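Local coordinates for 3-keto-5-aminohexanoate cleavage enzyme (PDB 3C6C), which probably cleaves 3-keto-5-aminohexanoate or a related beta-keto acid at a metal site held in a TIM beta/alpha-barrel, at residues D97-F109 and R132-L146. Residues are numbered along the deposited sequence; the frame is centred on the assembly and turned at random. Where two conformers were deposited one is given.
Sequences DIVLNLTCGLGAF and RVKHLEDCLPEIASL. With EDO (1,2-ethanediol), chain E.
L102 and A144 pair in parallel where strand 99-103 meets strand 143-146, two neighbouring staves of the TIM barrel, while the helix 134-139 that leads into the second stave covers the outside of the first and runs roughly antiparallel to it. The backbone bonds alternate: I143 N gives to L100 O, L102 N to I143 O at 3.1 Å, and S145 N to L102 O; C104 N reaches S145 O only weakly. A water accepts from L100 N and E142 N and donates to E142 OE1; the other oxygen of that carboxylate, OE2, forms a salt bridge with R307.

N101, I143 and S145 share the inner face, on which T103 lies near the nickel held by H66, H68 and E269. With CG anti to the backbone N (chi1 173°), N101 lays its amide against I143 CG2, CG to CG2 3.5 Å; in the modelled conformer of S145, OG comes to 2.9 Å from N101 OD1. N101 ND2 and S145 OG also reach E184 and E186, both weakly.

Outside, L102 packs between strand and helix: its CG lies on P141 CG at 3.7 Å, its CD1 on C139 CB, and its CB faces L136 CD2. C104 SG continues this apolar layer, touching L136 CD1 at 3.7 Å.

Farther on, L106 comes at H135 from the opposite direction, CD2 against CE1 at 3.5 Å, and R132 lays one guanidinium face under the G107 peptide, while its NE bonds to V127 O. H135, its CG between backbone N and carbonyl carbon (chi1 67°), turns its ring edge to T103: NE2 donates to T103 O over 2.8 Å, in the plane of that carbonyl, with O 17° out of the ring plane.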
loop_
_atom_site.group_PDB
_atom_site.type_symbol
_atom_site.label_atom_id
_atom_site.label_comp_id
_atom_site.label_asym_id
_atom_site.label_seq_id
_atom_site.Cartn_x
_atom_site.Cartn_y
_atom_site.Cartn_z
ATOM N N ASP A 97 -18.348 13.778 -33.867
ATOM C CA ASP A 97 -17.562 12.542 -33.683
ATOM C C ASP A 97 -17.293 12.260 -32.214
ATOM O O ASP A 97 -17.107 13.162 -31.379
ATOM C CB ASP A 97 -16.248 12.622 -34.441
ATOM C CG ASP A 97 -15.401 11.372 -34.297
ATOM O OD1 ASP A 97 -15.892 10.246 -34.585
ATOM O OD2 ASP A 97 -14.216 11.532 -33.958
ATOM N N ILE A 98 -17.327 10.974 -31.937
ATOM C CA ILE A 98 -17.008 10.385 -30.620
ATOM C C ILE A 98 -16.778 8.874 -30.831
ATOM O O ILE A 98 -17.440 8.247 -31.682
ATOM C CB ILE A 98 -18.132 10.697 -29.572
ATOM C CG1 ILE A 98 -17.689 10.304 -28.145
ATOM C CG2 ILE A 98 -19.482 10.045 -29.980
ATOM C CD1 ILE A 98 -18.493 10.985 -27.034
ATOM N N VAL A 99 -15.841 8.306 -30.080
ATOM C CA VAL A 99 -15.566 6.854 -30.132
ATOM C C VAL A 99 -16.782 6.181 -29.489
ATOM O O VAL A 99 -17.256 6.630 -28.455
ATOM C CB VAL A 99 -14.249 6.456 -29.405
ATOM C CG1 VAL A 99 -14.021 4.923 -29.448
ATOM C CG2 VAL A 99 -13.059 7.226 -30.007
ATOM N N LEU A 100 -17.285 5.141 -30.150
ATOM C CA LEU A 100 -18.418 4.367 -29.633
ATOM C C LEU A 100 -17.978 3.084 -28.934
ATOM O O LEU A 100 -17.176 2.313 -29.438
ATOM C CB LEU A 100 -19.407 4.017 -30.745
ATOM C CG LEU A 100 -19.970 5.158 -31.569
ATOM C CD1 LEU A 100 -20.918 4.648 -32.643
ATOM C CD2 LEU A 100 -20.607 6.182 -30.648
ATOM N N ASN A 101 -18.535 2.918 -27.744
ATOM C CA ASN A 101 -18.331 1.740 -26.872
ATOM C C ASN A 101 -19.709 1.160 -26.531
ATOM O O ASN A 101 -20.477 1.707 -25.731
ATOM C CB ASN A 101 -17.516 2.153 -25.626
ATOM C CG ASN A 101 -17.383 1.034 -24.572
ATOM O OD1 ASN A 101 -17.993 -0.022 -24.674
ATOM N ND2 ASN A 101 -16.592 1.297 -23.524
ATOM N N LEU A 102 -20.052 0.078 -27.207
ATOM C CA LEU A 102 -21.338 -0.568 -26.964
ATOM C C LEU A 102 -21.222 -1.614 -25.875
ATOM O O LEU A 102 -20.274 -2.392 -25.821
ATOM C CB LEU A 102 -21.897 -1.240 -28.228
ATOM C CG LEU A 102 -22.194 -0.353 -29.438
ATOM C CD1 LEU A 102 -22.900 -1.193 -30.540
ATOM C CD2 LEU A 102 -22.908 0.955 -29.078
ATOM N N THR A 103 -22.211 -1.610 -24.986
ATOM C CA THR A 103 -22.266 -2.640 -23.967
ATOM C C THR A 103 -22.394 -4.015 -24.630
ATOM O O THR A 103 -23.133 -4.214 -25.601
ATOM C CB THR A 103 -23.426 -2.447 -22.957
ATOM O OG1 THR A 103 -23.289 -3.427 -21.914
ATOM C CG2 THR A 103 -24.801 -2.608 -23.651
ATOM N N CYS A 104 -21.646 -4.950 -24.073
ATOM C CA CYS A 104 -21.811 -6.355 -24.412
ATOM C C CYS A 104 -21.809 -7.196 -23.147
ATOM O O CYS A 104 -21.383 -8.352 -23.159
ATOM C CB CYS A 104 -20.727 -6.796 -25.384
ATOM S SG CYS A 104 -21.238 -8.214 -26.392
ATOM N N GLY A 105 -22.260 -6.562 -22.066
ATOM C CA GLY A 105 -22.415 -7.193 -20.743
ATOM C C GLY A 105 -23.680 -8.029 -20.654
ATOM O O GLY A 105 -23.901 -8.835 -19.744
ATOM N N LEU A 106 -24.492 -7.815 -21.662
ATOM C CA LEU A 106 -25.809 -8.488 -21.842
ATOM C C LEU A 106 -25.739 -10.007 -21.996
ATOM O O LEU A 106 -24.737 -10.559 -22.429
ATOM C CB LEU A 106 -26.520 -7.885 -23.063
ATOM C CG LEU A 106 -25.737 -7.880 -24.406
ATOM C CD1 LEU A 106 -26.057 -9.089 -25.299
ATOM C CD2 LEU A 106 -25.984 -6.554 -25.149
ATOM N N GLY A 107 -26.815 -10.657 -21.574
ATOM C CA GLY A 107 -27.009 -12.108 -21.763
ATOM C C GLY A 107 -26.233 -13.032 -20.838
ATOM O O GLY A 107 -25.881 -14.156 -21.212
ATOM N N ALA A 108 -25.937 -12.534 -19.647
ATOM C CA ALA A 108 -25.151 -13.261 -18.647
ATOM C C ALA A 108 -25.907 -13.272 -17.328
ATOM O O ALA A 108 -25.347 -13.451 -16.259
ATOM C CB ALA A 108 -23.753 -12.630 -18.461
ATOM N N PHE A 109 -27.199 -13.028 -17.442
ATOM C CA PHE A 109 -28.074 -12.804 -16.274
ATOM C C PHE A 109 -28.746 -14.089 -15.781
ATOM O O PHE A 109 -29.638 -14.628 -16.408
ATOM C CB PHE A 109 -29.099 -11.715 -16.615
ATOM C CG PHE A 109 -30.090 -11.416 -15.518
ATOM C CD1 PHE A 109 -29.708 -10.687 -14.395
ATOM C CD2 PHE A 109 -31.409 -11.827 -15.628
ATOM C CE1 PHE A 109 -30.614 -10.403 -13.389
ATOM C CE2 PHE A 109 -32.331 -11.538 -14.627
ATOM C CZ PHE A 109 -31.934 -10.830 -13.507
ATOM N N ARG A 132 -25.257 -13.003 -28.385
ATOM C CA ARG A 132 -24.703 -11.896 -27.584
ATOM C C ARG A 132 -24.028 -10.853 -28.465
ATOM O O ARG A 132 -24.009 -9.661 -28.144
ATOM C CB ARG A 132 -23.696 -12.397 -26.555
ATOM C CG ARG A 132 -24.314 -13.054 -25.358
ATOM C CD ARG A 132 -23.230 -13.304 -24.360
ATOM N NE ARG A 132 -23.557 -14.296 -23.344
ATOM C CZ ARG A 132 -22.830 -14.447 -22.242
ATOM N NH1 ARG A 132 -21.767 -13.657 -22.073
ATOM N NH2 ARG A 132 -23.152 -15.364 -21.326
ATOM N N VAL A 133 -23.486 -11.295 -29.588
ATOM C CA VAL A 133 -22.614 -10.407 -30.374
ATOM C C VAL A 133 -23.331 -9.858 -31.606
ATOM O O VAL A 133 -22.750 -9.129 -32.420
ATOM C CB VAL A 133 -21.256 -11.077 -30.771
ATOM C CG1 VAL A 133 -20.436 -11.530 -29.507
ATOM C CG2 VAL A 133 -21.470 -12.213 -31.763
ATOM N N LYS A 134 -24.606 -10.208 -31.735
ATOM C CA LYS A 134 -25.381 -9.820 -32.941
ATOM C C LYS A 134 -25.339 -8.290 -33.198
ATOM O O LYS A 134 -25.078 -7.819 -34.299
ATOM C CB LYS A 134 -26.828 -10.340 -32.840
ATOM C CG LYS A 134 -27.750 -9.836 -33.900
ATOM C CD LYS A 134 -27.194 -10.087 -35.299
ATOM C CE LYS A 134 -28.237 -9.743 -36.402
ATOM N NZ LYS A 134 -29.262 -8.717 -35.980
ATOM N N HIS A 135 -25.563 -7.522 -32.145
ATOM C CA HIS A 135 -25.567 -6.053 -32.270
ATOM C C HIS A 135 -24.205 -5.508 -32.664
ATOM O O HIS A 135 -24.093 -4.500 -33.359
ATOM C CB HIS A 135 -26.116 -5.369 -31.014
ATOM C CG HIS A 135 -25.256 -5.521 -29.805
ATOM N ND1 HIS A 135 -24.967 -6.747 -29.236
ATOM C CD2 HIS A 135 -24.628 -4.593 -29.040
ATOM C CE1 HIS A 135 -24.199 -6.560 -28.180
ATOM N NE2 HIS A 135 -23.981 -5.265 -28.038
ATOM N N LEU A 136 -23.169 -6.216 -32.254
ATOM C CA LEU A 136 -21.807 -5.784 -32.542
ATOM C C LEU A 136 -21.505 -5.988 -34.035
ATOM O O LEU A 136 -20.866 -5.170 -34.676
ATOM C CB LEU A 136 -20.787 -6.530 -31.682
ATOM C CG LEU A 136 -20.855 -6.332 -30.168
ATOM C CD1 LEU A 136 -19.633 -7.047 -29.555
ATOM C CD2 LEU A 136 -20.903 -4.836 -29.833
ATOM N N GLU A 137 -22.030 -7.091 -34.547
ATOM C CA GLU A 137 -21.882 -7.459 -35.961
ATOM C C GLU A 137 -22.543 -6.386 -36.810
ATOM O O GLU A 137 -22.027 -5.986 -37.839
ATOM C CB GLU A 137 -22.502 -8.817 -36.228
ATOM C CG GLU A 137 -21.786 -9.962 -35.540
ATOM C CD GLU A 137 -22.491 -11.310 -35.693
ATOM O OE1 GLU A 137 -23.668 -11.346 -36.072
ATOM O OE2 GLU A 137 -21.854 -12.331 -35.398
ATOM N N ASP A 138 -23.679 -5.897 -36.336
ATOM C CA ASP A 138 -24.501 -4.956 -37.117
ATOM C C ASP A 138 -23.918 -3.544 -37.049
ATOM O O ASP A 138 -23.969 -2.785 -38.020
ATOM C CB ASP A 138 -25.943 -4.857 -36.584
ATOM C CG ASP A 138 -26.785 -6.122 -36.786
ATOM O OD1 ASP A 138 -26.406 -7.063 -37.550
ATOM O OD2 ASP A 138 -27.873 -6.155 -36.155
ATOM N N CYS A 139 -23.397 -3.183 -35.875
ATOM C CA CYS A 139 -23.032 -1.791 -35.594
ATOM C C CYS A 139 -21.549 -1.483 -35.746
ATOM O O CYS A 139 -21.177 -0.347 -36.009
ATOM C CB CYS A 139 -23.463 -1.393 -34.181
ATOM S SG CYS A 139 -25.246 -1.390 -33.887
ATOM N N LEU A 140 -20.720 -2.503 -35.539
ATOM C CA LEU A 140 -19.265 -2.379 -35.655
ATOM C C LEU A 140 -18.691 -1.142 -34.938
ATOM O O LEU A 140 -18.012 -0.318 -35.543
ATOM C CB LEU A 140 -18.848 -2.391 -37.127
ATOM C CG LEU A 140 -19.094 -3.729 -37.851
ATOM C CD1 LEU A 140 -18.724 -3.613 -39.320
ATOM C CD2 LEU A 140 -18.321 -4.876 -37.155
ATOM N N PRO A 141 -18.939 -1.014 -33.616
ATOM C CA PRO A 141 -18.329 0.055 -32.843
ATOM C C PRO A 141 -16.834 -0.173 -32.706
ATOM O O PRO A 141 -16.344 -1.273 -32.952
ATOM C CB PRO A 141 -18.977 -0.104 -31.467
ATOM C CG PRO A 141 -19.245 -1.549 -31.372
ATOM C CD PRO A 141 -19.664 -1.971 -32.751
ATOM N N GLU A 142 -16.099 0.850 -32.301
ATOM C CA GLU A 142 -14.637 0.688 -32.131
ATOM C C GLU A 142 -14.344 -0.142 -30.894
ATOM O O GLU A 142 -13.374 -0.882 -30.826
ATOM C CB GLU A 142 -13.896 2.034 -32.070
ATOM C CG GLU A 142 -13.762 2.623 -33.470
ATOM C CD GLU A 142 -13.406 4.082 -33.470
ATOM O OE1 GLU A 142 -14.275 4.923 -33.132
ATOM O OE2 GLU A 142 -12.259 4.381 -33.875
ATOM N N ILE A 143 -15.230 -0.007 -29.930
ATOM C CA ILE A 143 -15.049 -0.631 -28.608
ATOM C C ILE A 143 -16.339 -1.291 -28.171
ATOM O O ILE A 143 -17.414 -0.857 -28.540
ATOM C CB ILE A 143 -14.613 0.418 -27.547
ATOM C CG1 ILE A 143 -13.294 1.098 -27.937
ATOM C CG2 ILE A 143 -14.534 -0.190 -26.153
ATOM C CD1 ILE A 143 -12.954 2.296 -27.064
ATOM N N ALA A 144 -16.221 -2.380 -27.431
ATOM C CA ALA A 144 -17.382 -2.968 -26.714
ATOM C C ALA A 144 -16.956 -3.492 -25.356
ATOM O O ALA A 144 -15.824 -3.934 -25.175
ATOM C CB ALA A 144 -18.069 -4.073 -27.539
ATOM N N SER A 145 -17.875 -3.389 -24.400
ATOM C CA SER A 145 -17.615 -3.774 -23.002
ATOM C C SER A 145 -17.890 -5.248 -22.740
ATOM O O SER A 145 -18.953 -5.793 -23.087
ATOM C CB SER A 145 -18.455 -2.916 -22.051
ATOM O OG SER A 145 -18.169 -1.538 -22.250
ATOM N N LEU A 146 -16.925 -5.862 -22.092
ATOM C CA LEU A 146 -16.929 -7.271 -21.744
ATOM C C LEU A 146 -16.601 -7.431 -20.263
ATOM O O LEU A 146 -15.495 -7.101 -19.818
ATOM C CB LEU A 146 -15.881 -8.006 -22.571
ATOM C CG LEU A 146 -15.964 -9.546 -22.592
ATOM C CD1 LEU A 146 -17.296 -10.031 -23.097
ATOM C CD2 LEU A 146 -14.843 -10.105 -23.428
HETATM C C1 EDO E . -14.368 -0.967 -35.587
HETATM O O1 EDO E . -14.707 -0.008 -36.590
HETATM C C2 EDO E . -15.045 -2.301 -35.856
HETATM O O2 EDO E . -14.635 -2.811 -37.128
HETATM O O HOH W 1 -16.710 3.882 -32.748
#